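Local coordinates for protein argonaute (Methanocaldococcus jannaschii, PDB 5G5S) that uses short single-stranded DNA guides to bind complementary DNA strands and cut them, and may thereby help defend the cell against invading genetic elements, at residues I533-T538 with D690-A695; V522-E527 with I682-H687; L545-V550 with I567-D572; L178-G183 with Y443-K448; E552-E555 with N559-M562. One frame throughout, in Å; residues are numbered along the deposited sequence.

Interaction 1: residues I533-T538 with D690-A695; sequences IQPIET and DKFVKA
I533 and P535 of strand 530-537 rest on the ring of F692, which points out from helix 684-697 toward the strand. The two meet different parts of the ring. I533 comes over one face with its CG2 methyl, and I533 CG2 lies 4.1 Å from F692 CD1. The long branch of I533 has no part in this: chi1 of -55° sets CG1 beside the backbone N and turns CG2 to the ring. P535 reaches the far end of the same ring. Its approach is oblique, neither squarely over the face nor at the edge. P535 CG is 3.9 Å from F692 CZ, and P535 CB is 4.0 Å from F692 CE2. F692 carries CG anti to the backbone N (chi1 177°), which sends the ring away from its helix and across to the strand. The contact is wholly apolar, and the backbones stay well apart, with 8.3 Å between I533 CA and F692 CA. D690, two residues before F692 on the same helix, is by similarity an active-site residue and manganese ligand. Around these side chains, L707 of helix 704-708 touches I533, P535 and F692. F714 meets F692 edge-to-face, and C520 of the adjacent strand 517-525 touches I533 and F692. On the other face of strand 530-537, Q534 and I536 pack on L554 of helix 547-556.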
# COMPACT_ATOMS: atom_id res chain seq x y z
N ILE A 533 2.09 11.97 -12.52
CA ILE A 533 1.43 11.62 -11.28
C ILE A 533 0.05 12.24 -11.55
O ILE A 533 -0.13 13.46 -11.45
CB ILE A 533 2.12 12.13 -10.00
CG1 ILE A 533 3.60 11.67 -9.94
CG2 ILE A 533 1.32 11.70 -8.76
CD1 ILE A 533 4.48 12.45 -8.94
N GLN A 534 -0.86 11.42 -12.10
CA GLN A 534 -2.17 11.83 -12.56
C GLN A 534 -3.33 11.61 -11.59
O GLN A 534 -3.84 10.50 -11.54
CB GLN A 534 -2.47 11.18 -13.93
CG GLN A 534 -3.43 11.96 -14.81
CD GLN A 534 -2.98 13.39 -15.01
OE1 GLN A 534 -1.92 13.67 -15.59
NE2 GLN A 534 -3.75 14.32 -14.46
N PRO A 535 -3.84 12.67 -10.91
CA PRO A 535 -5.07 12.50 -10.10
C PRO A 535 -6.24 12.16 -11.02
O PRO A 535 -6.28 12.63 -12.16
CB PRO A 535 -5.28 13.88 -9.45
CG PRO A 535 -4.00 14.63 -9.66
CD PRO A 535 -3.40 14.09 -10.91
N ILE A 536 -7.16 11.31 -10.57
CA ILE A 536 -8.33 10.91 -11.36
C ILE A 536 -9.60 11.38 -10.67
O ILE A 536 -9.83 11.04 -9.51
CB ILE A 536 -8.38 9.37 -11.68
CG1 ILE A 536 -7.02 8.76 -12.17
CG2 ILE A 536 -9.57 8.99 -12.60
CD1 ILE A 536 -6.44 9.29 -13.51
N GLU A 537 -10.43 12.15 -11.40
CA GLU A 537 -11.73 12.64 -10.92
C GLU A 537 -12.72 11.49 -11.05
O GLU A 537 -12.64 10.76 -12.04
CB GLU A 537 -12.24 13.80 -11.80
CG GLU A 537 -11.44 15.08 -11.70
CD GLU A 537 -11.85 16.12 -12.73
OE1 GLU A 537 -12.97 16.66 -12.61
OE2 GLU A 537 -11.04 16.41 -13.64
N THR A 538 -13.66 11.34 -10.09
CA THR A 538 -14.68 10.28 -10.15
C THR A 538 -15.67 10.55 -11.31
O THR A 538 -15.93 11.73 -11.59
CB THR A 538 -15.42 10.11 -8.82
OG1 THR A 538 -15.96 11.36 -8.41
CG2 THR A 538 -14.54 9.52 -7.73
N ASP A 690 -0.52 4.94 -4.27
CA ASP A 690 -1.10 4.78 -2.94
C ASP A 690 -0.68 5.92 -2.00
O ASP A 690 -1.52 6.45 -1.28
CB ASP A 690 -0.77 3.41 -2.34
CG ASP A 690 -1.37 3.21 -0.96
OD1 ASP A 690 -2.63 3.21 -0.86
OD2 ASP A 690 -0.60 3.11 0.02
N LYS A 691 0.61 6.33 -2.06
CA LYS A 691 1.16 7.43 -1.27
C LYS A 691 0.54 8.79 -1.64
O LYS A 691 0.41 9.66 -0.77
CB LYS A 691 2.69 7.48 -1.41
CG LYS A 691 3.45 6.58 -0.42
CD LYS A 691 4.95 6.75 -0.59
CE LYS A 691 5.75 6.43 0.67
NZ LYS A 691 7.21 6.30 0.39
N PHE A 692 0.15 8.98 -2.91
CA PHE A 692 -0.48 10.22 -3.36
C PHE A 692 -1.92 10.30 -2.87
O PHE A 692 -2.35 11.35 -2.39
CB PHE A 692 -0.38 10.42 -4.88
CG PHE A 692 -1.08 11.67 -5.37
CD1 PHE A 692 -0.47 12.91 -5.29
CD2 PHE A 692 -2.39 11.61 -5.85
CE1 PHE A 692 -1.13 14.06 -5.71
CE2 PHE A 692 -3.04 12.77 -6.28
CZ PHE A 692 -2.41 13.98 -6.21
N VAL A 693 -2.65 9.17 -2.95
CA VAL A 693 -4.04 9.06 -2.50
C VAL A 693 -4.14 9.33 -0.98
O VAL A 693 -5.02 10.09 -0.57
CB VAL A 693 -4.74 7.76 -3.00
CG1 VAL A 693 -6.12 7.56 -2.36
CG2 VAL A 693 -4.87 7.78 -4.52
N LYS A 694 -3.17 8.81 -0.18
CA LYS A 694 -3.10 9.06 1.26
C LYS A 694 -2.83 10.54 1.53
O LYS A 694 -3.51 11.13 2.38
CB LYS A 694 -2.04 8.18 1.97
CG LYS A 694 -2.28 6.67 1.94
CD LYS A 694 -3.58 6.22 2.62
CE LYS A 694 -3.97 4.81 2.24
NZ LYS A 694 -5.42 4.55 2.48
N ALA A 695 -1.87 11.13 0.79
CA ALA A 695 -1.47 12.54 0.89
C ALA A 695 -2.65 13.47 0.61
O ALA A 695 -2.86 14.44 1.33
CB ALA A 695 -0.33 12.84 -0.07

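Interaction 2: residues V522-E527 with I682-H687; sequences VVYDSE and IPAPIH
P685 and Y524 pack the N-terminal turn of helix 684-697 on strand 517-525 of the RNase H-like PIWI sheet. The two form a CH-pi contact. P685 CG stands over one face of the Y524 ring, 3.7 Å from its centroid and 18° off the normal. It sits nearer the CD1 side, with P685 CG 3.5 Å from Y524 CD1. The two side chains cross at about a right angle. The far end of the tyrosine reaches A684, where Y524 OH is 3.3 Å from A684 CB. Chi1 of -84° puts the ring of Y524 beside its own backbone N, where it can receive the proline. V522, two residues earlier and on the same side of the strand, touches backbone instead: V522 CB is 3.5 Å from P685 O. P683 is the N-cap, so P685 falls in the first turn, where a proline costs the helix no N-H bond. D525 OD1 accepts from E527 N, an Asx turn. Strand 517-525 runs between strands 501-506 and 530-537, bonded to both. P685 also touches I502 of the first, and Y524 touches I530 of the second. Y688 and A689 continue the helix contact along Y524 and V522.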
# COMPACT_ATOMS: atom_id res chain seq x y z
N VAL A 522 0.04 6.64 -11.50
CA VAL A 522 1.44 7.03 -11.58
C VAL A 522 1.96 6.37 -12.85
O VAL A 522 1.96 5.15 -12.96
CB VAL A 522 2.28 6.83 -10.30
CG1 VAL A 522 3.73 7.24 -10.52
CG2 VAL A 522 1.71 7.65 -9.16
N VAL A 523 2.27 7.19 -13.86
CA VAL A 523 2.71 6.74 -15.18
C VAL A 523 4.23 6.64 -15.27
O VAL A 523 4.93 7.63 -15.11
CB VAL A 523 2.10 7.63 -16.30
CG1 VAL A 523 2.46 7.11 -17.69
CG2 VAL A 523 0.58 7.78 -16.15
N TYR A 524 4.72 5.44 -15.58
CA TYR A 524 6.12 5.15 -15.79
C TYR A 524 6.35 4.83 -17.25
O TYR A 524 5.51 4.18 -17.86
CB TYR A 524 6.57 3.96 -14.92
CG TYR A 524 6.96 4.35 -13.52
CD1 TYR A 524 6.03 4.93 -12.65
CD2 TYR A 524 8.24 4.11 -13.04
CE1 TYR A 524 6.39 5.30 -11.36
CE2 TYR A 524 8.60 4.47 -11.74
CZ TYR A 524 7.67 5.06 -10.90
OH TYR A 524 8.01 5.42 -9.63
N ASP A 525 7.48 5.26 -17.81
CA ASP A 525 7.81 4.93 -19.20
C ASP A 525 8.61 3.62 -19.26
O ASP A 525 8.83 2.99 -18.22
CB ASP A 525 8.53 6.11 -19.90
CG ASP A 525 9.89 6.53 -19.36
OD1 ASP A 525 10.47 5.77 -18.55
OD2 ASP A 525 10.39 7.59 -19.78
N SER A 526 9.05 3.23 -20.47
CA SER A 526 9.82 2.01 -20.70
C SER A 526 11.18 1.97 -19.98
O SER A 526 11.72 0.86 -19.81
CB SER A 526 9.97 1.74 -22.20
OG SER A 526 10.81 2.69 -22.83
N GLU A 527 11.74 3.15 -19.57
CA GLU A 527 13.02 3.26 -18.85
C GLU A 527 12.84 3.28 -17.30
O GLU A 527 13.83 3.37 -16.57
CB GLU A 527 13.80 4.53 -19.26
CG GLU A 527 14.23 4.64 -20.71
CD GLU A 527 14.75 6.02 -21.08
OE1 GLU A 527 14.07 7.01 -20.74
OE2 GLU A 527 15.83 6.10 -21.70
N ILE A 682 6.56 -3.24 -2.70
CA ILE A 682 5.68 -3.28 -3.87
C ILE A 682 6.21 -2.38 -4.99
O ILE A 682 6.84 -1.37 -4.67
CB ILE A 682 4.17 -3.09 -3.53
CG1 ILE A 682 3.83 -1.68 -3.06
CG2 ILE A 682 3.61 -4.19 -2.58
CD1 ILE A 682 2.43 -1.30 -3.41
N PRO A 683 6.03 -2.74 -6.30
CA PRO A 683 6.55 -1.89 -7.39
C PRO A 683 6.27 -0.39 -7.24
O PRO A 683 5.18 -0.02 -6.87
CB PRO A 683 5.87 -2.47 -8.63
CG PRO A 683 5.64 -3.88 -8.30
CD PRO A 683 5.33 -3.92 -6.84
N ALA A 684 7.26 0.47 -7.55
CA ALA A 684 7.14 1.94 -7.44
C ALA A 684 5.87 2.60 -8.07
O ALA A 684 5.27 3.43 -7.38
CB ALA A 684 8.42 2.63 -7.88
N PRO A 685 5.37 2.23 -9.29
CA PRO A 685 4.15 2.88 -9.80
C PRO A 685 2.93 2.78 -8.87
O PRO A 685 2.29 3.81 -8.59
CB PRO A 685 3.91 2.18 -11.15
CG PRO A 685 5.26 1.66 -11.54
CD PRO A 685 5.92 1.27 -10.27
N ILE A 686 2.63 1.55 -8.37
CA ILE A 686 1.50 1.31 -7.46
C ILE A 686 1.77 1.88 -6.05
O ILE A 686 0.88 2.48 -5.46
CB ILE A 686 0.95 -0.16 -7.51
CG1 ILE A 686 -0.31 -0.33 -6.62
CG2 ILE A 686 2.04 -1.21 -7.21
CD1 ILE A 686 -1.04 -1.64 -6.74
N HIS A 687 3.02 1.73 -5.55
CA HIS A 687 3.47 2.26 -4.25
C HIS A 687 3.26 3.78 -4.14
O HIS A 687 2.77 4.26 -3.12
CB HIS A 687 4.96 1.89 -4.01
CG HIS A 687 5.58 2.58 -2.83
ND1 HIS A 687 5.45 2.06 -1.55
CD2 HIS A 687 6.32 3.71 -2.78
CE1 HIS A 687 6.10 2.90 -0.76
NE2 HIS A 687 6.63 3.91 -1.45

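Interaction 3: residues L545-V550 with I567-D572; sequences LHLPYV and ILFLRD
L547 and F569 pack helix 547-556 onto strand 566-571 of the RNase H-like PIWI sheet. The CD1 methyl of L547 sits over the centre of the F569 ring in a CH-pi contact. L547 CD1 is 3.8 Å from the ring centroid and 13° off the normal. L547 CG is anti to the backbone N (chi1 -169°), which carries the branch down from the helix to the ring. V550, one turn on, adds a looser oblique touch, with V550 CG1 4.4 Å from F569 CE2. R571 covers the start of the helix, where H546 is the N-cap. Its chain bends at chi3 (-87°) and brings the guanidinium up with its edge to L547. R571 NH1 is 3.7 Å from L547 CB, and this is packing rather than a polar bond. E579 of helix 577-590 accepts a hydrogen bond from L547 N through its OE1. D572, which follows R571, forms a salt bridge with K601. Helix 547-556 links strand 530-537 to strand 566-571 and packs on the latter, as in the RNase H fold; D572 lies just after that strand and is by similarity an active-site residue and manganese ligand.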
# COMPACT_ATOMS: atom_id res chain seq x y z
N LEU A 545 -15.26 4.12 -9.79
CA LEU A 545 -14.12 4.50 -10.62
C LEU A 545 -13.42 3.21 -11.13
O LEU A 545 -12.50 2.67 -10.51
CB LEU A 545 -13.23 5.41 -9.75
CG LEU A 545 -11.90 5.97 -10.25
CD1 LEU A 545 -11.85 6.10 -11.74
CD2 LEU A 545 -11.61 7.30 -9.62
N HIS A 546 -13.90 2.70 -12.28
CA HIS A 546 -13.44 1.47 -12.93
C HIS A 546 -12.32 1.71 -13.96
O HIS A 546 -12.14 2.84 -14.42
CB HIS A 546 -14.64 0.72 -13.55
CG HIS A 546 -15.45 1.54 -14.52
ND1 HIS A 546 -16.13 2.69 -14.12
CD2 HIS A 546 -15.69 1.33 -15.84
CE1 HIS A 546 -16.74 3.14 -15.20
NE2 HIS A 546 -16.49 2.36 -16.26
N LEU A 547 -11.56 0.64 -14.31
CA LEU A 547 -10.47 0.71 -15.29
C LEU A 547 -10.90 1.29 -16.66
O LEU A 547 -10.23 2.20 -17.12
CB LEU A 547 -9.71 -0.62 -15.42
CG LEU A 547 -8.41 -0.59 -16.24
CD1 LEU A 547 -7.40 0.41 -15.65
CD2 LEU A 547 -7.80 -1.97 -16.33
N PRO A 548 -12.02 0.87 -17.31
CA PRO A 548 -12.42 1.52 -18.57
C PRO A 548 -12.53 3.05 -18.48
O PRO A 548 -12.06 3.74 -19.39
CB PRO A 548 -13.77 0.87 -18.89
CG PRO A 548 -13.69 -0.47 -18.24
CD PRO A 548 -12.97 -0.21 -16.96
N TYR A 549 -13.07 3.58 -17.36
CA TYR A 549 -13.19 5.02 -17.11
C TYR A 549 -11.82 5.71 -16.93
O TYR A 549 -11.65 6.82 -17.42
CB TYR A 549 -14.12 5.33 -15.92
CG TYR A 549 -14.10 6.78 -15.50
CD1 TYR A 549 -14.87 7.74 -16.17
CD2 TYR A 549 -13.27 7.22 -14.47
CE1 TYR A 549 -14.80 9.09 -15.82
CE2 TYR A 549 -13.22 8.56 -14.10
CZ TYR A 549 -13.98 9.49 -14.77
OH TYR A 549 -13.93 10.80 -14.37
N VAL A 550 -10.87 5.06 -16.22
CA VAL A 550 -9.51 5.57 -16.00
C VAL A 550 -8.85 5.84 -17.36
O VAL A 550 -8.32 6.93 -17.57
CB VAL A 550 -8.66 4.62 -15.10
CG1 VAL A 550 -7.19 5.06 -15.04
CG2 VAL A 550 -9.24 4.52 -13.70
N ILE A 567 0.43 -1.04 -22.83
CA ILE A 567 0.27 -0.49 -21.47
C ILE A 567 -0.04 -1.58 -20.48
O ILE A 567 -0.92 -2.40 -20.72
CB ILE A 567 -0.84 0.63 -21.45
CG1 ILE A 567 -0.53 1.76 -22.45
CG2 ILE A 567 -1.05 1.21 -20.04
CD1 ILE A 567 -1.75 2.46 -22.96
N LEU A 568 0.68 -1.56 -19.35
CA LEU A 568 0.49 -2.50 -18.26
C LEU A 568 -0.03 -1.73 -17.05
O LEU A 568 0.61 -0.77 -16.63
CB LEU A 568 1.81 -3.24 -17.93
CG LEU A 568 1.83 -4.13 -16.66
CD1 LEU A 568 0.92 -5.34 -16.80
CD2 LEU A 568 3.24 -4.54 -16.26
N PHE A 569 -1.21 -2.12 -16.52
CA PHE A 569 -1.80 -1.52 -15.32
C PHE A 569 -1.57 -2.40 -14.10
O PHE A 569 -1.75 -3.61 -14.15
CB PHE A 569 -3.30 -1.24 -15.46
CG PHE A 569 -3.64 -0.06 -16.34
CD1 PHE A 569 -3.87 -0.23 -17.70
CD2 PHE A 569 -3.79 1.21 -15.80
CE1 PHE A 569 -4.21 0.85 -18.51
CE2 PHE A 569 -4.12 2.30 -16.61
CZ PHE A 569 -4.31 2.12 -17.96
N LEU A 570 -1.18 -1.75 -13.01
CA LEU A 570 -0.91 -2.39 -11.74
C LEU A 570 -1.95 -1.88 -10.75
O LEU A 570 -2.11 -0.66 -10.57
CB LEU A 570 0.50 -1.97 -11.28
CG LEU A 570 1.74 -2.79 -11.66
CD1 LEU A 570 1.65 -3.46 -13.00
CD2 LEU A 570 2.99 -1.97 -11.53
N ARG A 571 -2.72 -2.81 -10.17
CA ARG A 571 -3.73 -2.44 -9.18
C ARG A 571 -3.83 -3.44 -8.03
O ARG A 571 -3.49 -4.61 -8.19
CB ARG A 571 -5.10 -2.10 -9.82
CG ARG A 571 -5.67 -3.13 -10.79
CD ARG A 571 -6.97 -2.65 -11.44
NE ARG A 571 -8.15 -2.98 -10.64
CZ ARG A 571 -9.39 -2.58 -10.91
NH1 ARG A 571 -9.64 -1.82 -11.96
NH2 ARG A 571 -10.39 -2.93 -10.11
N ASP A 572 -4.23 -2.95 -6.86
CA ASP A 572 -4.49 -3.74 -5.66
C ASP A 572 -5.99 -3.90 -5.69
O ASP A 572 -6.70 -3.18 -4.98
CB ASP A 572 -4.04 -3.01 -4.38
CG ASP A 572 -3.79 -3.92 -3.20
OD1 ASP A 572 -4.71 -4.68 -2.82
OD2 ASP A 572 -2.67 -3.87 -2.63

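Interaction 4: residues L178-G183 with Y443-K448; sequences LEEYVG and YYEILK
The backbones of 178-183 and 443-448 approach most closely at E180 and I446, whose CA atoms are 7.5 Å apart. The first segment contains a type I turn from E179 to V182. The second is regular helix. E180, inside the turn, points toward that helix and carries the contact. Its chain is bent at chi2 (-47°), which folds the carboxylate against the helix surface. E180 OE1 lies 3.3 Å from E445 CB. I446 CD1 meets the chain and the other oxygen: E180 CG and E180 OE2 are each 3.6 Å from it. E180 and I446 lie alongside, running opposite ways; E180 lies across E445. The two carboxylates do not touch, with 4.7 Å between E180 OE1 and E445 OE1. The E445 carboxylate turns back along its own helix to K448, in a weak salt bridge (E445 OE2 to K448 NZ, 3.4 Å). The contact joins the PAZ family region to the Mid domain. PAZ and Mid separate when guide DNA binds, so it may be altered then. E179 adds a salt bridge to K449 of helix 442-452. Behind the contact, I446 packs on I412 of helix 412-420, and E445 touches N460 of strand 456-462.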
# COMPACT_ATOMS: atom_id res chain seq x y z
N LEU A 178 -4.86 14.55 13.51
CA LEU A 178 -5.94 13.67 13.06
C LEU A 178 -5.81 13.36 11.56
O LEU A 178 -6.00 12.22 11.16
CB LEU A 178 -7.31 14.29 13.37
CG LEU A 178 -8.51 13.35 13.28
CD1 LEU A 178 -8.44 12.27 14.35
CD2 LEU A 178 -9.81 14.11 13.40
N GLU A 179 -5.43 14.37 10.74
CA GLU A 179 -5.23 14.24 9.29
C GLU A 179 -4.12 13.24 8.95
O GLU A 179 -4.23 12.51 7.97
CB GLU A 179 -4.96 15.61 8.63
CG GLU A 179 -6.10 16.59 8.83
CD GLU A 179 -5.96 17.99 8.25
OE1 GLU A 179 -4.82 18.43 8.00
OE2 GLU A 179 -7.01 18.65 8.09
N GLU A 180 -3.08 13.16 9.81
CA GLU A 180 -1.97 12.21 9.68
C GLU A 180 -2.42 10.75 9.84
O GLU A 180 -1.63 9.84 9.55
CB GLU A 180 -0.87 12.55 10.70
CG GLU A 180 0.06 13.67 10.26
CD GLU A 180 0.59 13.57 8.85
OE1 GLU A 180 1.20 12.53 8.51
OE2 GLU A 180 0.37 14.53 8.07
N TYR A 181 -3.66 10.53 10.33
CA TYR A 181 -4.26 9.21 10.55
C TYR A 181 -5.15 8.74 9.40
O TYR A 181 -5.69 7.63 9.46
CB TYR A 181 -4.89 9.10 11.96
CG TYR A 181 -3.83 8.99 13.03
CD1 TYR A 181 -3.17 10.12 13.51
CD2 TYR A 181 -3.38 7.75 13.47
CE1 TYR A 181 -2.12 10.02 14.42
CE2 TYR A 181 -2.34 7.63 14.38
CZ TYR A 181 -1.72 8.78 14.87
OH TYR A 181 -0.69 8.67 15.77
N VAL A 182 -5.25 9.55 8.32
CA VAL A 182 -5.98 9.18 7.11
C VAL A 182 -5.24 7.96 6.49
O VAL A 182 -4.03 8.01 6.30
CB VAL A 182 -6.13 10.35 6.10
CG1 VAL A 182 -6.72 9.88 4.79
CG2 VAL A 182 -6.98 11.48 6.69
N GLY A 183 -5.98 6.87 6.29
CA GLY A 183 -5.44 5.62 5.77
C GLY A 183 -5.26 4.56 6.83
O GLY A 183 -4.93 3.41 6.52
N TYR A 443 4.12 15.48 13.80
CA TYR A 443 4.20 16.94 13.77
C TYR A 443 5.20 17.39 12.70
O TYR A 443 5.01 18.43 12.08
CB TYR A 443 4.55 17.53 15.14
CG TYR A 443 3.40 17.58 16.14
CD1 TYR A 443 2.28 18.36 15.90
CD2 TYR A 443 3.48 16.91 17.36
CE1 TYR A 443 1.23 18.43 16.82
CE2 TYR A 443 2.45 16.98 18.29
CZ TYR A 443 1.33 17.75 18.02
OH TYR A 443 0.31 17.82 18.94
N TYR A 444 6.24 16.57 12.44
CA TYR A 444 7.23 16.82 11.39
C TYR A 444 6.58 16.67 10.02
O TYR A 444 6.91 17.43 9.10
CB TYR A 444 8.45 15.89 11.52
CG TYR A 444 9.32 16.15 12.74
CD1 TYR A 444 9.85 17.42 12.98
CD2 TYR A 444 9.68 15.12 13.59
CE1 TYR A 444 10.66 17.66 14.09
CE2 TYR A 444 10.52 15.34 14.69
CZ TYR A 444 10.99 16.62 14.94
OH TYR A 444 11.81 16.85 16.01
N GLU A 445 5.63 15.72 9.89
CA GLU A 445 4.86 15.48 8.67
C GLU A 445 3.85 16.64 8.47
O GLU A 445 3.58 17.03 7.34
CB GLU A 445 4.13 14.12 8.73
CG GLU A 445 5.04 12.90 8.69
CD GLU A 445 5.88 12.74 7.44
OE1 GLU A 445 5.35 12.93 6.32
OE2 GLU A 445 7.09 12.43 7.58
N ILE A 446 3.32 17.18 9.60
CA ILE A 446 2.42 18.35 9.60
C ILE A 446 3.19 19.54 9.06
O ILE A 446 2.66 20.27 8.22
CB ILE A 446 1.78 18.61 11.01
CG1 ILE A 446 0.73 17.54 11.38
CG2 ILE A 446 1.19 20.03 11.16
CD1 ILE A 446 -0.34 17.28 10.30
N LEU A 447 4.46 19.70 9.49
CA LEU A 447 5.35 20.76 9.04
C LEU A 447 5.60 20.70 7.53
O LEU A 447 5.46 21.71 6.87
CB LEU A 447 6.68 20.78 9.83
CG LEU A 447 7.60 22.01 9.60
CD1 LEU A 447 6.97 23.28 10.12
CD2 LEU A 447 8.96 21.80 10.24
N LYS A 448 5.89 19.51 6.99
CA LYS A 448 6.13 19.31 5.55
C LYS A 448 4.94 19.70 4.68
O LYS A 448 5.10 20.40 3.67
CB LYS A 448 6.53 17.87 5.25
CG LYS A 448 7.91 17.51 5.78
CD LYS A 448 8.48 16.29 5.06
CE LYS A 448 7.81 14.99 5.39
NZ LYS A 448 8.55 13.84 4.81

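Interaction 5: residues E552-E555 with N559-M562; sequences EYLE and NIDM
E555 begins with CB near the backbone of I560 and ends in a hydrogen bond to M562. E555 CB is 4.1 Å from I560 O. The CA below it is closer, a CA-H...O contact of 3.5 Å between E555 CA and I560 O. E555 CG is anti to the backbone N, and the bend at chi2 (67°) turns the carboxylate back toward the loop, with CD also near I560 O. At the tip, E555 OE1 accepts a hydrogen bond from M562 N at 2.7 Å. It is met on its syn side, 25° out of the carboxylate plane. D561 OD1 is 4.3 Å from E555 OE1, so like charges lie close here. L554 makes the apolar half of the contact. L554 CB lies 3.6 Å from M562 SD, and L554 CD2 runs beside I560 CD1. L554 O also accepts from I560 N at 2.9 Å, nearly straight at 162°. This bond reaches six residues along the chain, beyond the usual helical four. N559, with positive phi, takes the chain out of the helix. The arrangement is a helix C-terminal end closed by a left-handed residue, on the connection from helix 547-556 to strand 566-571 of the RNase H-like fold.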
# COMPACT_ATOMS: atom_id res chain seq x y z
N GLU A 552 -10.30 6.20 -20.38
CA GLU A 552 -11.04 7.27 -21.05
C GLU A 552 -10.58 8.62 -20.51
O GLU A 552 -10.32 9.52 -21.30
CB GLU A 552 -12.55 7.12 -20.82
CG GLU A 552 -13.21 5.98 -21.59
CD GLU A 552 -14.70 5.87 -21.34
OE1 GLU A 552 -15.46 6.67 -21.93
OE2 GLU A 552 -15.11 5.01 -20.53
N TYR A 553 -10.44 8.74 -19.18
CA TYR A 553 -9.99 9.94 -18.47
C TYR A 553 -8.56 10.33 -18.87
O TYR A 553 -8.30 11.52 -19.09
CB TYR A 553 -10.10 9.75 -16.94
CG TYR A 553 -9.87 11.03 -16.17
CD1 TYR A 553 -10.91 11.93 -15.94
CD2 TYR A 553 -8.60 11.37 -15.70
CE1 TYR A 553 -10.69 13.14 -15.28
CE2 TYR A 553 -8.37 12.58 -15.05
CZ TYR A 553 -9.42 13.45 -14.84
OH TYR A 553 -9.20 14.64 -14.19
N LEU A 554 -7.64 9.34 -18.95
CA LEU A 554 -6.24 9.58 -19.31
C LEU A 554 -6.07 10.10 -20.73
O LEU A 554 -5.22 10.94 -20.98
CB LEU A 554 -5.36 8.34 -19.07
CG LEU A 554 -5.20 7.83 -17.62
CD1 LEU A 554 -4.53 6.50 -17.63
CD2 LEU A 554 -4.43 8.80 -16.75
N GLU A 555 -6.90 9.60 -21.65
CA GLU A 555 -6.89 9.96 -23.06
C GLU A 555 -7.58 11.31 -23.33
O GLU A 555 -7.01 12.16 -24.00
CB GLU A 555 -7.50 8.80 -23.91
CG GLU A 555 -7.55 9.03 -25.42
CD GLU A 555 -6.21 9.08 -26.14
OE1 GLU A 555 -5.46 8.09 -26.06
OE2 GLU A 555 -5.93 10.10 -26.81
N ASN A 559 -4.77 14.13 -21.37
CA ASN A 559 -3.98 14.35 -22.59
C ASN A 559 -2.82 13.37 -22.79
O ASN A 559 -1.81 13.72 -23.40
CB ASN A 559 -3.53 15.84 -22.76
CG ASN A 559 -4.61 16.88 -22.51
OD1 ASN A 559 -4.52 17.67 -21.57
ND2 ASN A 559 -5.64 16.92 -23.36
N ILE A 560 -2.97 12.13 -22.31
CA ILE A 560 -1.95 11.10 -22.52
C ILE A 560 -2.36 10.31 -23.77
O ILE A 560 -3.51 9.86 -23.86
CB ILE A 560 -1.74 10.21 -21.26
CG1 ILE A 560 -1.18 11.04 -20.07
CG2 ILE A 560 -0.82 9.01 -21.56
CD1 ILE A 560 -1.66 10.63 -18.71
N ASP A 561 -1.44 10.19 -24.75
CA ASP A 561 -1.71 9.42 -25.96
C ASP A 561 -1.71 7.95 -25.56
O ASP A 561 -0.70 7.43 -25.07
CB ASP A 561 -0.70 9.71 -27.09
CG ASP A 561 -0.92 8.95 -28.40
OD1 ASP A 561 -2.05 8.45 -28.63
OD2 ASP A 561 0.04 8.89 -29.21
N MET A 562 -2.85 7.31 -25.69
CA MET A 562 -2.96 5.91 -25.31
C MET A 562 -3.35 4.94 -26.40
O MET A 562 -3.70 3.80 -26.12
CB MET A 562 -3.75 5.76 -24.02
CG MET A 562 -2.82 5.89 -22.84
SD MET A 562 -3.67 6.10 -21.32
CE MET A 562 -4.23 4.41 -21.01

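In the fold
Interactions 1, 2, 3 and 5 all belong to the RNase H-like PIWI fold. Interactions 1 and 2 lay helix 684-697 on one face of its sheet, and I533 CG2 meets V522 CG2 at 4.1 Å between them. Interaction 3 packs helix 547-556 on the other face, and interaction 5 closes its C-terminal end; they touch where F569 CZ lies 3.8 Å from M562 CE. Y549 OH, 2.7 Å from E537 O in a probable hydrogen bond, joins interaction 3 to interaction 1. These two contain D572 and D690, catalytic by similarity, and the centres of the two contacts are about 13 Å apart. Interaction 4 joins PAZ and Mid. It touches interaction 1 where K694 NZ lies 3.5 Å from G183 CA.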